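Local coordinates for glucoamylase (Thermoanaerobacterium thermosaccharolyticum, PDB 1LF6), which hydrolyses terminal 1,4-linked alpha-D-glucose units from the non-reducing ends of glucan chains, and probably releases beta-D-glucose and cleaves isomaltose too, at residues Gln38-Ala43 against Met302-Ala307; Met178-Arg183 against Ser255-Thr260; Tyr460-Asn465 against Glu469-Tyr474. All coordinates share one frame; numbering follows the deposited sequence.

Contact 1: residues Gln38-Ala43 against Met302-Ala307; sequences QGVGTA and MMILKA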
loop_
_atom_site.group_PDB
_atom_site.type_symbol
_atom_site.label_atom_id
_atom_site.label_comp_id
_atom_site.label_asym_id
_atom_site.label_seq_id
_atom_site.Cartn_x
_atom_site.Cartn_y
_atom_site.Cartn_z
ATOM N N GLN A 38 6.105 -8.864 -3.454
ATOM C CA GLN A 38 6.472 -9.252 -4.814
ATOM C C GLN A 38 5.277 -8.992 -5.711
ATOM O O GLN A 38 5.415 -8.861 -6.927
ATOM C CB GLN A 38 6.817 -10.742 -4.869
ATOM C CG GLN A 38 8.166 -11.102 -4.288
ATOM C CD GLN A 38 8.368 -12.599 -4.237
ATOM O OE1 GLN A 38 7.657 -13.301 -3.523
ATOM N NE2 GLN A 38 9.333 -13.097 -5.000
ATOM N N GLY A 39 4.101 -8.921 -5.098
ATOM C CA GLY A 39 2.893 -8.671 -5.861
ATOM C C GLY A 39 1.659 -8.536 -4.997
ATOM O O GLY A 39 1.655 -8.936 -3.830
ATOM N N VAL A 40 0.618 -7.952 -5.574
ATOM C CA VAL A 40 -0.652 -7.772 -4.893
ATOM C C VAL A 40 -1.733 -7.966 -5.944
ATOM O O VAL A 40 -1.513 -7.679 -7.119
ATOM C CB VAL A 40 -0.784 -6.363 -4.262
ATOM C CG1 VAL A 40 0.341 -6.136 -3.262
ATOM C CG2 VAL A 40 -0.765 -5.289 -5.350
ATOM N N GLY A 41 -2.896 -8.466 -5.538
ATOM C CA GLY A 41 -3.949 -8.669 -6.515
ATOM C C GLY A 41 -5.340 -8.885 -5.963
ATOM O O GLY A 41 -5.540 -9.074 -4.768
ATOM N N THR A 42 -6.305 -8.857 -6.870
ATOM C CA THR A 42 -7.704 -9.053 -6.539
ATOM C C THR A 42 -8.433 -9.052 -7.876
ATOM O O THR A 42 -7.915 -8.529 -8.866
ATOM C CB THR A 42 -8.237 -7.901 -5.654
ATOM O OG1 THR A 42 -9.550 -8.224 -5.181
ATOM C CG2 THR A 42 -8.288 -6.600 -6.438
ATOM N N ALA A 43 -9.615 -9.652 -7.920
ATOM C CA ALA A 43 -10.373 -9.675 -9.161
ATOM C C ALA A 43 -10.807 -8.246 -9.439
ATOM O O ALA A 43 -11.088 -7.484 -8.511
ATOM C CB ALA A 43 -11.595 -10.583 -9.024
ATOM N N MET A 302 -1.265 1.387 -12.338
ATOM C CA MET A 302 -2.698 1.638 -12.407
ATOM C C MET A 302 -3.559 0.484 -11.889
ATOM O O MET A 302 -4.617 0.714 -11.304
ATOM C CB MET A 302 -3.110 2.013 -13.835
ATOM C CG MET A 302 -2.583 3.376 -14.298
ATOM S SD MET A 302 -2.861 4.699 -13.100
ATOM C CE MET A 302 -4.651 4.626 -12.890
ATOM N N MET A 303 -3.115 -0.752 -12.093
ATOM C CA MET A 303 -3.876 -1.901 -11.611
ATOM C C MET A 303 -3.772 -1.958 -10.089
ATOM O O MET A 303 -4.762 -2.211 -9.391
ATOM C CB MET A 303 -3.336 -3.201 -12.213
ATOM C CG MET A 303 -3.404 -3.242 -13.733
ATOM S SD MET A 303 -3.003 -4.849 -14.449
ATOM C CE MET A 303 -4.549 -5.337 -14.962
ATOM N N ILE A 304 -2.566 -1.723 -9.582
ATOM C CA ILE A 304 -2.338 -1.733 -8.145
ATOM C C ILE A 304 -3.258 -0.711 -7.482
ATOM O O ILE A 304 -3.887 -1.007 -6.466
ATOM C CB ILE A 304 -0.859 -1.411 -7.801
ATOM C CG1 ILE A 304 0.030 -2.587 -8.197
ATOM C CG2 ILE A 304 -0.713 -1.102 -6.307
ATOM C CD1 ILE A 304 1.504 -2.345 -7.958
ATOM N N LEU A 305 -3.353 0.484 -8.061
ATOM C CA LEU A 305 -4.220 1.519 -7.500
ATOM C C LEU A 305 -5.663 1.042 -7.578
ATOM O O LEU A 305 -6.412 1.105 -6.605
ATOM C CB LEU A 305 -4.061 2.836 -8.273
ATOM C CG LEU A 305 -2.674 3.485 -8.211
ATOM C CD1 LEU A 305 -2.694 4.802 -8.970
ATOM C CD2 LEU A 305 -2.262 3.711 -6.750
ATOM N N LYS A 306 -6.041 0.551 -8.752
ATOM C CA LYS A 306 -7.387 0.052 -8.980
ATOM C C LYS A 306 -7.731 -1.025 -7.953
ATOM O O LYS A 306 -8.851 -1.091 -7.458
ATOM C CB LYS A 306 -7.481 -0.527 -10.391
ATOM C CG LYS A 306 -8.656 -0.016 -11.184
ATOM C CD LYS A 306 -9.954 -0.476 -10.589
ATOM C CE LYS A 306 -11.147 0.148 -11.296
ATOM N NZ LYS A 306 -12.384 -0.393 -10.692
ATOM N N ALA A 307 -6.751 -1.865 -7.640
ATOM C CA ALA A 307 -6.933 -2.953 -6.685
ATOM C C ALA A 307 -6.847 -2.514 -5.221
ATOM O O ALA A 307 -6.965 -3.348 -4.319
ATOM C CB ALA A 307 -5.900 -4.044 -6.953
#
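V40 turns CG1 anti to its carbonyl carbon (chi1 -59°), which leaves CG2, set between the backbone N and the carbonyl carbon, as the branch that faces helix 296-306. There it meets I304. V40 CG2 and I304 CG1 come to 4.0 Å, and the two side chains cross at about a right angle, methyl against methylene. T42 divides its branches differently: OG1 is anti to the backbone N (chi1 -171°), while CG2 is directed at the end of the helix. T42 CG2 sits 3.5 Å from A307 CB, a tight contact, and 3.9 Å from A307 CA. With only a methyl group on A307, strand and helix end come close, the T42 CA to A307 CA distance being 6.2 Å. T42 OG1 points off to K311 NZ and V50 O, hydrogen-bonded to both, and it is the methyl CG2 that meets A307. P651 also touches V40, and N653 and H656 touch I304, while M302 and L305 of the same helix pack on helix 342-355. Everything that meets here is buried. Strand 39-42 is an outermost strand of the seven-stranded antiparallel sheet, and its contact with helix 296-306 forms part of the interface between the N-terminal super-beta-sandwich domain and the (alpha/alpha) barrel of a family 15 glycosidase.

Contact 2: residues Met178-Arg183 against Ser255-Thr260; sequences MLMAKR and SEAAKT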
loop_
_atom_site.group_PDB
_atom_site.type_symbol
_atom_site.label_atom_id
_atom_site.label_comp_id
_atom_site.label_asym_id
_atom_site.label_seq_id
_atom_site.Cartn_x
_atom_site.Cartn_y
_atom_site.Cartn_z
ATOM N N MET A 178 -11.361 -30.533 3.938
ATOM C CA MET A 178 -10.980 -29.129 3.995
ATOM C C MET A 178 -10.572 -28.707 5.404
ATOM O O MET A 178 -11.244 -29.040 6.382
ATOM C CB MET A 178 -12.146 -28.249 3.529
ATOM C CG MET A 178 -12.593 -28.475 2.095
ATOM S SD MET A 178 -14.034 -27.466 1.674
ATOM C CE MET A 178 -14.376 -28.046 -0.002
ATOM N N LEU A 179 -9.461 -27.983 5.500
ATOM C CA LEU A 179 -8.985 -27.478 6.784
ATOM C C LEU A 179 -9.729 -26.167 7.001
ATOM O O LEU A 179 -9.641 -25.251 6.181
ATOM C CB LEU A 179 -7.473 -27.232 6.748
ATOM C CG LEU A 179 -6.566 -28.453 6.930
ATOM C CD1 LEU A 179 -6.939 -29.538 5.939
ATOM C CD2 LEU A 179 -5.108 -28.042 6.754
ATOM N N MET A 180 -10.473 -26.084 8.097
ATOM C CA MET A 180 -11.257 -24.895 8.398
ATOM C C MET A 180 -10.645 -24.028 9.492
ATOM O O MET A 180 -9.917 -24.517 10.357
ATOM C CB MET A 180 -12.670 -25.299 8.826
ATOM C CG MET A 180 -13.330 -26.332 7.928
ATOM S SD MET A 180 -13.570 -25.743 6.246
ATOM C CE MET A 180 -14.855 -24.523 6.532
ATOM N N ALA A 181 -10.962 -22.737 9.450
ATOM C CA ALA A 181 -10.486 -21.781 10.440
ATOM C C ALA A 181 -11.578 -20.740 10.621
ATOM O O ALA A 181 -12.261 -20.376 9.662
ATOM C CB ALA A 181 -9.197 -21.118 9.968
ATOM N N LYS A 182 -11.755 -20.263 11.848
ATOM C CA LYS A 182 -12.784 -19.269 12.093
ATOM C C LYS A 182 -12.495 -18.370 13.283
ATOM O O LYS A 182 -11.677 -18.686 14.150
ATOM C CB LYS A 182 -14.143 -19.957 12.281
ATOM C CG LYS A 182 -14.221 -20.892 13.481
ATOM C CD LYS A 182 -14.949 -20.253 14.659
ATOM C CE LYS A 182 -16.437 -20.105 14.376
ATOM N NZ LYS A 182 -17.167 -19.507 15.526
ATOM N N ARG A 183 -13.168 -17.229 13.286
ATOM C CA ARG A 183 -13.068 -16.241 14.346
ATOM C C ARG A 183 -14.214 -15.285 14.063
ATOM O O ARG A 183 -14.246 -14.636 13.019
ATOM C CB ARG A 183 -11.740 -15.486 14.295
ATOM C CG ARG A 183 -11.483 -14.710 15.574
ATOM C CD ARG A 183 -10.674 -13.450 15.347
ATOM N NE ARG A 183 -10.952 -12.491 16.412
ATOM C CZ ARG A 183 -10.615 -11.205 16.382
ATOM N NH1 ARG A 183 -10.921 -10.421 17.406
ATOM N NH2 ARG A 183 -9.976 -10.702 15.334
ATOM N N SER A 255 -20.667 -23.713 5.987
ATOM C CA SER A 255 -21.291 -24.132 4.741
ATOM C C SER A 255 -20.936 -23.214 3.581
ATOM O O SER A 255 -20.651 -23.682 2.478
ATOM C CB SER A 255 -22.809 -24.186 4.908
ATOM O OG SER A 255 -23.417 -24.737 3.753
ATOM N N GLU A 256 -20.951 -21.907 3.828
ATOM C CA GLU A 256 -20.631 -20.949 2.778
ATOM C C GLU A 256 -19.196 -21.136 2.299
ATOM O O GLU A 256 -18.947 -21.285 1.104
ATOM C CB GLU A 256 -20.824 -19.512 3.266
ATOM C CG GLU A 256 -21.061 -18.521 2.130
ATOM C CD GLU A 256 -20.899 -17.068 2.552
ATOM O OE1 GLU A 256 -21.228 -16.737 3.710
ATOM O OE2 GLU A 256 -20.455 -16.253 1.717
ATOM N N ALA A 257 -18.249 -21.134 3.232
ATOM C CA ALA A 257 -16.843 -21.301 2.877
ATOM C C ALA A 257 -16.612 -22.583 2.083
ATOM O O ALA A 257 -15.992 -22.560 1.018
ATOM C CB ALA A 257 -15.979 -21.301 4.135
ATOM N N ALA A 258 -17.115 -23.701 2.603
ATOM C CA ALA A 258 -16.955 -24.998 1.948
ATOM C C ALA A 258 -17.591 -25.010 0.562
ATOM O O ALA A 258 -16.974 -25.440 -0.407
ATOM C CB ALA A 258 -17.565 -26.100 2.812
ATOM N N LYS A 259 -18.828 -24.536 0.477
ATOM C CA LYS A 259 -19.541 -24.489 -0.792
ATOM C C LYS A 259 -18.775 -23.671 -1.831
ATOM O O LYS A 259 -18.703 -24.045 -3.001
ATOM C CB LYS A 259 -20.926 -23.877 -0.590
ATOM C CG LYS A 259 -21.751 -23.785 -1.864
ATOM C CD LYS A 259 -23.122 -23.195 -1.590
ATOM C CE LYS A 259 -23.985 -23.204 -2.841
ATOM N NZ LYS A 259 -24.180 -24.589 -3.358
ATOM N N THR A 260 -18.208 -22.551 -1.395
ATOM C CA THR A 260 -17.449 -21.680 -2.285
ATOM C C THR A 260 -16.201 -22.394 -2.802
ATOM O O THR A 260 -15.857 -22.285 -3.979
ATOM C CB THR A 260 -17.030 -20.382 -1.560
ATOM O OG1 THR A 260 -18.200 -19.710 -1.081
ATOM C CG2 THR A 260 -16.269 -19.458 -2.505
#
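E256 O, on the residue just before the alanines that receive the two methionines, is gripped twice by T260, one turn on: the backbone T260 N lies 2.9 Å from E256 O, and T260 OG1 donates to E256 O at 2.8 Å. The hydroxyl comes from above the carbonyl plane, 42° out of it, beside the usual helical bond. This ties up the threonine hydroxyl within the helix. Towards strand 176-183 the same helix presents the methyl groups of A257 and A258. M178 runs out extended beyond CG and lays its thioether alongside A258: M178 SD is 3.8 Å from A258 CA and 4.0 Å from A258 CB, and the methyl M178 CE reaches on to within 3.7 Å of A258 O. M180, two residues further on the same face of the strand, takes a bent course instead. Its chain folds at both chi2 (-63°) and chi3 (-70°), and the bend brings M180 CE to 4.2 Å from A257 CB. One straight methionine and one bent one thus fit neighbouring small residues of a single helical turn. A261 and L262 extend the cover over M178, while Y169, I171 and A189 of the flanking strands border M180. The chemistry is mostly apolar, with M178 CE also resting near a backbone oxygen; between these two segments the contact rests on van der Waals packing of methionine ends on alanines, which sets no strict direction.

Contact 3: residues Tyr460-Asn465 against Glu469-Tyr474; sequences YIAEQN and ESAQKY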
loop_
_atom_site.group_PDB
_atom_site.type_symbol
_atom_site.label_atom_id
_atom_site.label_comp_id
_atom_site.label_asym_id
_atom_site.label_seq_id
_atom_site.Cartn_x
_atom_site.Cartn_y
_atom_site.Cartn_z
ATOM N N TYR A 460 -13.588 29.543 -7.202
ATOM C CA TYR A 460 -14.010 29.252 -8.571
ATOM C C TYR A 460 -15.340 28.509 -8.555
ATOM O O TYR A 460 -16.267 28.857 -9.282
ATOM C CB TYR A 460 -12.969 28.378 -9.271
ATOM C CG TYR A 460 -13.322 28.028 -10.702
ATOM C CD1 TYR A 460 -12.927 28.849 -11.758
ATOM C CD2 TYR A 460 -14.048 26.872 -11.003
ATOM C CE1 TYR A 460 -13.242 28.530 -13.078
ATOM C CE2 TYR A 460 -14.370 26.544 -12.320
ATOM C CZ TYR A 460 -13.962 27.376 -13.352
ATOM O OH TYR A 460 -14.271 27.056 -14.657
ATOM N N ILE A 461 -15.417 27.474 -7.724
ATOM C CA ILE A 461 -16.630 26.672 -7.613
ATOM C C ILE A 461 -17.781 27.490 -7.033
ATOM O O ILE A 461 -18.933 27.310 -7.425
ATOM C CB ILE A 461 -16.397 25.427 -6.736
ATOM C CG1 ILE A 461 -15.347 24.522 -7.391
ATOM C CG2 ILE A 461 -17.707 24.673 -6.544
ATOM C CD1 ILE A 461 -14.975 23.309 -6.557
ATOM N N ALA A 462 -17.470 28.384 -6.099
ATOM C CA ALA A 462 -18.499 29.227 -5.500
ATOM C C ALA A 462 -19.122 30.094 -6.589
ATOM O O ALA A 462 -20.334 30.292 -6.613
ATOM C CB ALA A 462 -17.906 30.103 -4.416
ATOM N N GLU A 463 -18.285 30.606 -7.488
ATOM C CA GLU A 463 -18.758 31.441 -8.587
ATOM C C GLU A 463 -19.660 30.653 -9.531
ATOM O O GLU A 463 -20.659 31.178 -10.025
ATOM C CB GLU A 463 -17.577 32.027 -9.365
ATOM C CG GLU A 463 -16.849 33.135 -8.623
ATOM C CD GLU A 463 -15.714 33.739 -9.428
ATOM O OE1 GLU A 463 -15.034 34.653 -8.907
ATOM O OE2 GLU A 463 -15.501 33.302 -10.580
ATOM N N GLN A 464 -19.307 29.392 -9.777
ATOM C CA GLN A 464 -20.100 28.534 -10.652
ATOM C C GLN A 464 -21.486 28.361 -10.051
ATOM O O GLN A 464 -22.470 28.188 -10.767
ATOM C CB GLN A 464 -19.436 27.163 -10.808
ATOM C CG GLN A 464 -18.083 27.217 -11.489
ATOM C CD GLN A 464 -18.175 27.658 -12.936
ATOM O OE1 GLN A 464 -17.196 28.124 -13.522
ATOM N NE2 GLN A 464 -19.353 27.500 -13.528
ATOM N N ASN A 465 -21.552 28.413 -8.725
ATOM C CA ASN A 465 -22.809 28.267 -8.003
ATOM C C ASN A 465 -23.426 29.632 -7.712
ATOM O O ASN A 465 -24.407 29.747 -6.976
ATOM C CB ASN A 465 -22.560 27.501 -6.703
ATOM C CG ASN A 465 -22.323 26.022 -6.941
ATOM O OD1 ASN A 465 -23.264 25.227 -6.957
ATOM N ND2 ASN A 465 -21.066 25.646 -7.146
ATOM N N GLU A 469 -20.506 36.103 -2.934
ATOM C CA GLU A 469 -20.064 36.570 -1.626
ATOM C C GLU A 469 -18.961 35.657 -1.093
ATOM O O GLU A 469 -17.907 36.124 -0.666
ATOM C CB GLU A 469 -21.230 36.596 -0.637
ATOM C CG GLU A 469 -22.263 37.680 -0.914
ATOM C CD GLU A 469 -23.315 37.773 0.180
ATOM O OE1 GLU A 469 -24.202 38.650 0.080
ATOM O OE2 GLU A 469 -23.256 36.971 1.137
ATOM N N SER A 470 -19.208 34.353 -1.119
ATOM C CA SER A 470 -18.223 33.389 -0.644
ATOM C C SER A 470 -17.003 33.394 -1.561
ATOM O O SER A 470 -15.866 33.314 -1.098
ATOM C CB SER A 470 -18.831 31.982 -0.599
ATOM O OG SER A 470 -19.853 31.893 0.379
ATOM N N ALA A 471 -17.247 33.489 -2.863
ATOM C CA ALA A 471 -16.173 33.506 -3.843
ATOM C C ALA A 471 -15.148 34.584 -3.505
ATOM O O ALA A 471 -13.952 34.311 -3.434
ATOM C CB ALA A 471 -16.739 33.742 -5.230
ATOM N N GLN A 472 -15.624 35.809 -3.294
ATOM C CA GLN A 472 -14.748 36.925 -2.963
ATOM C C GLN A 472 -14.005 36.679 -1.654
ATOM O O GLN A 472 -12.808 36.947 -1.540
ATOM C CB GLN A 472 -15.556 38.216 -2.846
ATOM C CG GLN A 472 -14.698 39.431 -2.563
ATOM C CD GLN A 472 -15.512 40.671 -2.294
ATOM O OE1 GLN A 472 -16.264 41.135 -3.150
ATOM N NE2 GLN A 472 -15.368 41.220 -1.092
ATOM N N LYS A 473 -14.727 36.172 -0.665
ATOM C CA LYS A 473 -14.162 35.875 0.649
ATOM C C LYS A 473 -13.014 34.862 0.560
ATOM O O LYS A 473 -11.941 35.063 1.134
ATOM C CB LYS A 473 -15.270 35.328 1.551
ATOM C CG LYS A 473 -14.834 34.962 2.955
ATOM C CD LYS A 473 -16.030 34.470 3.771
ATOM C CE LYS A 473 -15.617 34.032 5.162
ATOM N NZ LYS A 473 -14.895 35.112 5.892
ATOM N N TYR A 474 -13.253 33.773 -0.162
ATOM C CA TYR A 474 -12.260 32.725 -0.334
ATOM C C TYR A 474 -11.007 33.237 -1.036
ATOM O O TYR A 474 -9.897 33.040 -0.546
ATOM C CB TYR A 474 -12.865 31.565 -1.127
ATOM C CG TYR A 474 -13.973 30.835 -0.402
ATOM C CD1 TYR A 474 -14.936 30.120 -1.106
ATOM C CD2 TYR A 474 -14.060 30.856 0.993
ATOM C CE1 TYR A 474 -15.963 29.446 -0.445
ATOM C CE2 TYR A 474 -15.085 30.182 1.664
ATOM C CZ TYR A 474 -16.034 29.481 0.933
ATOM O OH TYR A 474 -17.064 28.832 1.586
#
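Apolar contacts between A462, E463 and A471 carry most of this meeting of two helices. A462 CB points into the facing helix and lies 3.9 Å from A471 CB and 3.8 Å from A471 N, so a methyl group rests against backbone as well as side chain. E463 adds its aliphatic part: the chain is extended beyond CG and passes alongside the second alanine, with E463 CG only 3.4 Å from A471 CB. The carboxylate lies further out, at the exposed margin of the contact.

The aromatic part is played by Y474, which approaches A462 more loosely, its ring atom Y474 CD1 being 4.4 Å from A462 CB. Over one face of that ring stands S470 O, from the preceding turn of the same helix, 3.1 Å above the plane and offset toward the rim. The phenol hydroxyl is hydrogen-bonded to D423 of helix 414-428, and A422 and I426 of that helix touch the Y474 side chain.

Hydrogen bonding serves the end of the first helix. N465, the first residue to leave helical geometry, folds its amide back so that N465 ND2 donates to I461 O at 2.7 Å, with an N-H...O angle of 166°. N465 N reaches the same oxygen from the opposite face of its carbonyl plane, and the side-chain amide also bonds to Y411 O.

With axes 7.8 Å apart and running at 168°, the two segments form a close antiparallel helical hairpin with alanines at the crossing, the kind of unit from which the (alpha/alpha) barrel of this family is built.

In the fold
The three contacts follow the enzyme from its beta-rich N-terminal part to the far side of its helical part. Contact 2 is nested within the chain loop that contact 1 closes; their centres are 25 Å apart and their nearest atoms about 12 Å. Contact 3 comes later in sequence, with its centre 39 Å from that of contact 1 and 56 Å from that of contact 2. Contact 1 is the most central, 10 Å from the centre of the chain, and joins the two parts, whereas contacts 2 and 3 each lie within one. All three are away from the probable catalytic pair E435 and E438 and the likely substrate-binding W325.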